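SM80.1 Vicilin (Solanum melongena, PDB 5VF5) is a 7S vicilin of the cupin superfamily that probably serves as a seed storage protein, a reserve of nitrogen and carbon for the germinating seedling. Local coordinates at residues A244-N249 with S264-M269; Q17-R22 with G316-I321. All blocks are in the same frame, centred on the assembly; numbering follows the deposited sequence. Where two conformers were deposited one is given.

How the contacts relate
From the N terminus, strand 13-14 joins the edge of the sheet that contains 318-321, and the chain then moves on to strand 20-21 at the edge of the N-terminal sheet. Contact 2 is made on this passage, by F19, and closes a loop of 293 residues between 17-22 and 316-321. Contact 1 closes a much shorter loop, the 14 residues between 244-249 and 264-269, and lies wholly within the longer one. The two contacts meet in one sheet, where strands 265-272 and 318-321 are neighbours: R266 O lies 2.8 Å from I321 N, a probable hydrogen bond. Contact 1 thus works inside the second cupin unit, while contact 2 ties it to the segment leading into strand 20-21.

Contact 1. Residues A244-N249 with S264-M269; sequences AVAFMN and STRVVM. With ACT (acetate ion), chain C.
This is a buried side-chain contact between two strands of one sheet that are not direct neighbours: strand 337-344 runs between 243-250 and 265-272, so A244 and A246 meet R266 across it. The side chain of R266 bridges the gap, with NH2 3.9 Å from A244 CB and NH1 4.0 Å from A246 CB, each methyl approaching the guanidinium obliquely. Bends at chi2 (-87°) and chi3 (140°) swing the head toward the alanines. S264, two residues back, helps fix its rotation: NE and NH2 converge side-on on S264 OG, at 3.1 and 3.0 Å, with the oxygen in the guanidinium plane. In the cupin beta-barrel this sheet faces a second one, and a bound acetate, probably from the crystallisation liquor, is held between them. R266 NH1 donates to acetate O at 2.9 Å with an N-H...O angle of 149°, close to the guanidinium plane, while E229 on strand 225-230 makes a salt bridge to the same nitrogen. Acetate is also hydrogen-bonded by Y259, N261 and K351, and V268 CG2 lies 4.1 Å from its methyl carbon CH3. The copper (II) ion is about 13 Å from the R266 side chain.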
loop_
_atom_site.group_PDB
_atom_site.type_symbol
_atom_site.label_atom_id
_atom_site.label_comp_id
_atom_site.label_asym_id
_atom_site.label_seq_id
_atom_site.Cartn_x
_atom_site.Cartn_y
_atom_site.Cartn_z
ATOM N N ALA A 244 6.598 2.102 -6.906
ATOM C CA ALA A 244 6.930 3.195 -6.036
ATOM C C ALA A 244 6.098 3.123 -4.783
ATOM O O ALA A 244 4.989 2.538 -4.780
ATOM C CB ALA A 244 6.685 4.509 -6.714
ATOM N N VAL A 245 6.568 3.790 -3.745
ATOM C CA VAL A 245 5.787 3.972 -2.527
ATOM C C VAL A 245 5.722 5.459 -2.241
ATOM O O VAL A 245 6.760 6.093 -2.050
ATOM C CB VAL A 245 6.352 3.228 -1.300
ATOM C CG1 VAL A 245 5.462 3.466 -0.112
ATOM C CG2 VAL A 245 6.576 1.764 -1.630
ATOM N N ALA A 246 4.519 6.008 -2.225
ATOM C CA ALA A 246 4.295 7.415 -2.081
ATOM C C ALA A 246 3.603 7.635 -0.729
ATOM O O ALA A 246 2.717 6.881 -0.305
ATOM C CB ALA A 246 3.450 7.967 -3.206
ATOM N N PHE A 247 3.971 8.729 -0.091
ATOM C CA PHE A 247 3.364 9.192 1.137
ATOM C C PHE A 247 2.826 10.604 0.917
ATOM O O PHE A 247 3.589 11.504 0.552
ATOM C CB PHE A 247 4.426 9.228 2.236
ATOM C CG PHE A 247 5.101 7.902 2.469
ATOM C CD1 PHE A 247 6.185 7.505 1.710
ATOM C CD2 PHE A 247 4.586 7.029 3.421
ATOM C CE1 PHE A 247 6.804 6.287 1.947
ATOM C CE2 PHE A 247 5.212 5.812 3.695
ATOM C CZ PHE A 247 6.307 5.428 2.922
ATOM N N MET A 248 1.517 10.781 1.074
ATOM C CA MET A 248 0.917 12.099 0.882
ATOM C C MET A 248 0.172 12.451 2.135
ATOM O O MET A 248 -0.632 11.663 2.622
ATOM C CB MET A 248 0.009 12.151 -0.353
ATOM C CG MET A 248 -0.569 13.528 -0.627
ATOM S SD MET A 248 -1.179 13.680 -2.302
ATOM C CE MET A 248 -2.676 12.757 -2.074
ATOM N N ASN A 249 0.435 13.660 2.621
ATOM C CA ASN A 249 -0.275 14.228 3.728
ATOM C C ASN A 249 -0.864 15.561 3.302
ATOM O O ASN A 249 -0.152 16.412 2.758
ATOM C CB ASN A 249 0.633 14.435 4.942
ATOM C CG ASN A 249 -0.166 14.832 6.183
ATOM O OD1 ASN A 249 -1.058 14.112 6.616
ATOM N ND2 ASN A 249 0.069 16.011 6.676
ATOM N N SER A 264 2.000 6.052 -14.172
ATOM C CA SER A 264 1.848 5.134 -13.086
ATOM C C SER A 264 0.440 5.127 -12.539
ATOM O O SER A 264 -0.096 6.166 -12.228
ATOM C CB SER A 264 2.857 5.458 -11.987
ATOM O OG SER A 264 2.736 4.612 -10.840
ATOM N N THR A 265 -0.132 3.943 -12.446
ATOM C CA THR A 265 -1.395 3.753 -11.738
ATOM C C THR A 265 -1.094 3.666 -10.246
ATOM O O THR A 265 -0.097 3.041 -9.835
ATOM C CB THR A 265 -2.057 2.436 -12.190
ATOM O OG1 THR A 265 -2.426 2.547 -13.559
ATOM C CG2 THR A 265 -3.288 2.089 -11.382
ATOM N N ARG A 266 -1.915 4.329 -9.435
ATOM C CA ARG A 266 -1.710 4.393 -7.991
ATOM C C ARG A 266 -2.783 3.673 -7.239
ATOM O O ARG A 266 -3.950 3.797 -7.565
ATOM C CB ARG A 266 -1.599 5.851 -7.529
ATOM C CG ARG A 266 -0.466 6.624 -8.247
ATOM C CD ARG A 266 0.861 6.416 -7.485
ATOM N NE ARG A 266 1.987 6.241 -8.325
ATOM C CZ ARG A 266 3.151 6.783 -8.137
ATOM N NH1 ARG A 266 3.329 7.700 -7.167
ATOM N NH2 ARG A 266 4.126 6.408 -8.910
ATOM N N VAL A 267 -2.371 2.883 -6.255
ATOM C CA VAL A 267 -3.304 2.220 -5.358
ATOM C C VAL A 267 -3.138 2.866 -4.000
ATOM O O VAL A 267 -2.130 2.624 -3.310
ATOM C CB VAL A 267 -3.069 0.698 -5.290
ATOM C CG1 VAL A 267 -4.124 0.060 -4.427
ATOM C CG2 VAL A 267 -3.093 0.056 -6.678
ATOM N N VAL A 268 -4.075 3.757 -3.681
ATOM C CA VAL A 268 -3.974 4.694 -2.562
ATOM C C VAL A 268 -4.762 4.184 -1.383
ATOM O O VAL A 268 -5.946 3.909 -1.552
ATOM C CB VAL A 268 -4.523 6.074 -3.003
ATOM C CG1 VAL A 268 -4.588 7.054 -1.843
ATOM C CG2 VAL A 268 -3.657 6.579 -4.159
ATOM N N MET A 269 -4.135 3.990 -0.240
ATOM C CA MET A 269 -4.916 3.628 0.996
ATOM C C MET A 269 -4.795 4.642 2.068
ATOM O O MET A 269 -3.741 5.230 2.382
ATOM C CB MET A 269 -4.515 2.324 1.679
ATOM C CG MET A 269 -5.444 1.951 2.873
ATOM S SD MET A 269 -5.033 0.397 3.638
ATOM C CE MET A 269 -3.502 0.828 4.398
HETATM C C ACT C . -0.093 9.636 -6.015
HETATM O O ACT C . 1.130 9.312 -6.121
HETATM O OXT ACT C . -0.707 10.117 -6.993
HETATM C CH3 ACT C . -0.860 9.501 -4.722
#

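Contact 2. Residues Q17-R22 with G316-I321; sequences QRFQSR and GDVLVI
F19 packs the edge of its ring against V318, a small and largely apolar contact through which the N-terminal segment leans on a strand of the second cupin unit. The tight part is confined to the far end of the ring: CZ of F19 lies 3.7 Å from V318 CG2, and CE1 of F19 is 3.8 Å from the same methyl, which sits near the ring plane. The two side chains cross at about a right angle. CE1 of F19 also comes 3.6 Å from G316 O, a carbonyl oxygen that approaches obliquely. With CG of F19 anti to its carbonyl carbon (chi1 -74°), the ring is carried from the backbone toward 316-321. The other side of 17-22 is loose: Q17 and Q20 are solvent-exposed, and the amide end of Q17 is not modelled. Away from the ring, the D317 carboxylate makes a salt bridge through OD2 to K15, accepts a hydrogen bond at OD2 from N314 N, and accepts one at OD1 from S16 N. V318 packs its side chain on V267 and M269 of strand 265-272, and F19 also touches L33 and R31 of the N-terminal unit. F19 lies in the loop between the 3-10 segment at 17-18 and strand 20-21, which pairs with 28-32; strand 318-321 lies between 13-14 and 265-272 in its own sheet.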
loop_
_atom_site.group_PDB
_atom_site.type_symbol
_atom_site.label_atom_id
_atom_site.label_comp_id
_atom_site.label_asym_id
_atom_site.label_seq_id
_atom_site.Cartn_x
_atom_site.Cartn_y
_atom_site.Cartn_z
ATOM N N GLN A 17 -14.337 -2.344 3.947
ATOM C CA GLN A 17 -15.077 -3.577 4.215
ATOM C C GLN A 17 -14.862 -4.642 3.154
ATOM O O GLN A 17 -15.178 -5.801 3.384
ATOM C CB GLN A 17 -16.563 -3.266 4.376
ATOM C CG GLN A 17 -16.864 -2.570 5.699
ATOM N N ARG A 18 -14.353 -4.234 1.974
ATOM C CA ARG A 18 -14.074 -5.206 0.916
ATOM C C ARG A 18 -12.838 -6.029 1.147
ATOM O O ARG A 18 -12.666 -7.056 0.497
ATOM C CB ARG A 18 -14.071 -4.537 -0.450
ATOM C CG ARG A 18 -15.509 -4.136 -0.786
ATOM C CD ARG A 18 -15.685 -3.536 -2.123
ATOM N NE ARG A 18 -15.274 -4.345 -3.260
ATOM C CZ ARG A 18 -15.005 -3.814 -4.449
ATOM N NH1 ARG A 18 -15.173 -2.508 -4.625
ATOM N NH2 ARG A 18 -14.593 -4.578 -5.461
ATOM N N PHE A 19 -11.974 -5.597 2.052
ATOM C CA PHE A 19 -10.830 -6.411 2.424
ATOM C C PHE A 19 -11.345 -7.671 3.150
ATOM O O PHE A 19 -12.173 -7.561 4.038
ATOM C CB PHE A 19 -9.814 -5.715 3.317
ATOM C CG PHE A 19 -8.939 -4.675 2.629
ATOM C CD1 PHE A 19 -9.454 -3.454 2.211
ATOM C CD2 PHE A 19 -7.600 -4.896 2.455
ATOM C CE1 PHE A 19 -8.647 -2.534 1.604
ATOM C CE2 PHE A 19 -6.773 -3.937 1.891
ATOM C CZ PHE A 19 -7.288 -2.763 1.458
ATOM N N GLN A 20 -10.857 -8.840 2.763
ATOM C CA GLN A 20 -11.337 -10.124 3.315
ATOM C C GLN A 20 -10.273 -10.747 4.207
ATOM O O GLN A 20 -9.143 -10.940 3.730
ATOM C CB GLN A 20 -11.678 -11.063 2.160
ATOM C CG GLN A 20 -12.846 -10.558 1.322
ATOM C CD GLN A 20 -13.278 -11.495 0.213
ATOM O OE1 GLN A 20 -12.524 -11.770 -0.740
ATOM N NE2 GLN A 20 -14.521 -11.956 0.302
ATOM N N SER A 21 -10.609 -11.072 5.464
ATOM C CA SER A 21 -9.657 -11.776 6.334
ATOM C C SER A 21 -9.336 -13.143 5.769
ATOM O O SER A 21 -10.228 -13.904 5.410
ATOM C CB SER A 21 -10.124 -12.042 7.792
ATOM O OG SER A 21 -10.356 -10.886 8.463
ATOM N N ARG A 22 -8.058 -13.473 5.734
ATOM C CA ARG A 22 -7.610 -14.781 5.277
ATOM C C ARG A 22 -7.681 -15.880 6.336
ATOM O O ARG A 22 -7.653 -17.063 6.026
ATOM C CB ARG A 22 -6.210 -14.695 4.685
ATOM C CG ARG A 22 -6.217 -14.102 3.259
ATOM C CD ARG A 22 -6.551 -15.211 2.236
ATOM N NE ARG A 22 -6.597 -14.828 0.822
ATOM C CZ ARG A 22 -5.572 -14.829 -0.045
ATOM N NH1 ARG A 22 -4.334 -15.109 0.329
ATOM N NH2 ARG A 22 -5.791 -14.461 -1.301
ATOM N N GLY A 316 -8.641 3.209 5.818
ATOM C CA GLY A 316 -8.663 1.824 5.342
ATOM C C GLY A 316 -9.265 1.636 3.947
ATOM O O GLY A 316 -9.167 0.554 3.375
ATOM N N ASP A 317 -9.874 2.684 3.397
ATOM C CA ASP A 317 -10.398 2.637 2.048
ATOM C C ASP A 317 -9.262 2.739 1.047
ATOM O O ASP A 317 -8.213 3.355 1.333
ATOM C CB ASP A 317 -11.334 3.811 1.766
ATOM C CG ASP A 317 -12.651 3.751 2.527
ATOM O OD1 ASP A 317 -13.027 2.693 3.086
ATOM O OD2 ASP A 317 -13.299 4.828 2.533
ATOM N N VAL A 318 -9.489 2.198 -0.125
ATOM C CA VAL A 318 -8.583 2.272 -1.264
ATOM C C VAL A 318 -9.211 2.982 -2.451
ATOM O O VAL A 318 -10.379 2.752 -2.789
ATOM C CB VAL A 318 -8.110 0.856 -1.645
ATOM C CG1 VAL A 318 -7.442 0.804 -2.999
ATOM C CG2 VAL A 318 -7.205 0.310 -0.553
ATOM N N LEU A 319 -8.428 3.830 -3.114
ATOM C CA LEU A 319 -8.788 4.363 -4.399
ATOM C C LEU A 319 -7.703 4.005 -5.391
ATOM O O LEU A 319 -6.536 4.283 -5.124
ATOM C CB LEU A 319 -8.927 5.874 -4.367
ATOM C CG LEU A 319 -9.422 6.533 -5.646
ATOM C CD1 LEU A 319 -10.838 6.139 -6.041
ATOM C CD2 LEU A 319 -9.316 8.041 -5.537
ATOM N N VAL A 320 -8.082 3.485 -6.548
ATOM C CA VAL A 320 -7.150 3.259 -7.632
ATOM C C VAL A 320 -7.243 4.497 -8.550
ATOM O O VAL A 320 -8.324 4.845 -9.021
ATOM C CB VAL A 320 -7.467 1.973 -8.401
ATOM C CG1 VAL A 320 -6.574 1.859 -9.622
ATOM C CG2 VAL A 320 -7.342 0.763 -7.479
ATOM N N ILE A 321 -6.106 5.131 -8.795
ATOM C CA ILE A 321 -6.037 6.259 -9.711
ATOM C C ILE A 321 -5.342 5.748 -10.980
ATOM O O ILE A 321 -4.089 5.605 -10.974
ATOM C CB ILE A 321 -5.208 7.440 -9.143
ATOM C CG1 ILE A 321 -5.588 7.768 -7.668
ATOM C CG2 ILE A 321 -5.388 8.647 -10.092
ATOM C CD1 ILE A 321 -4.620 8.755 -7.053
#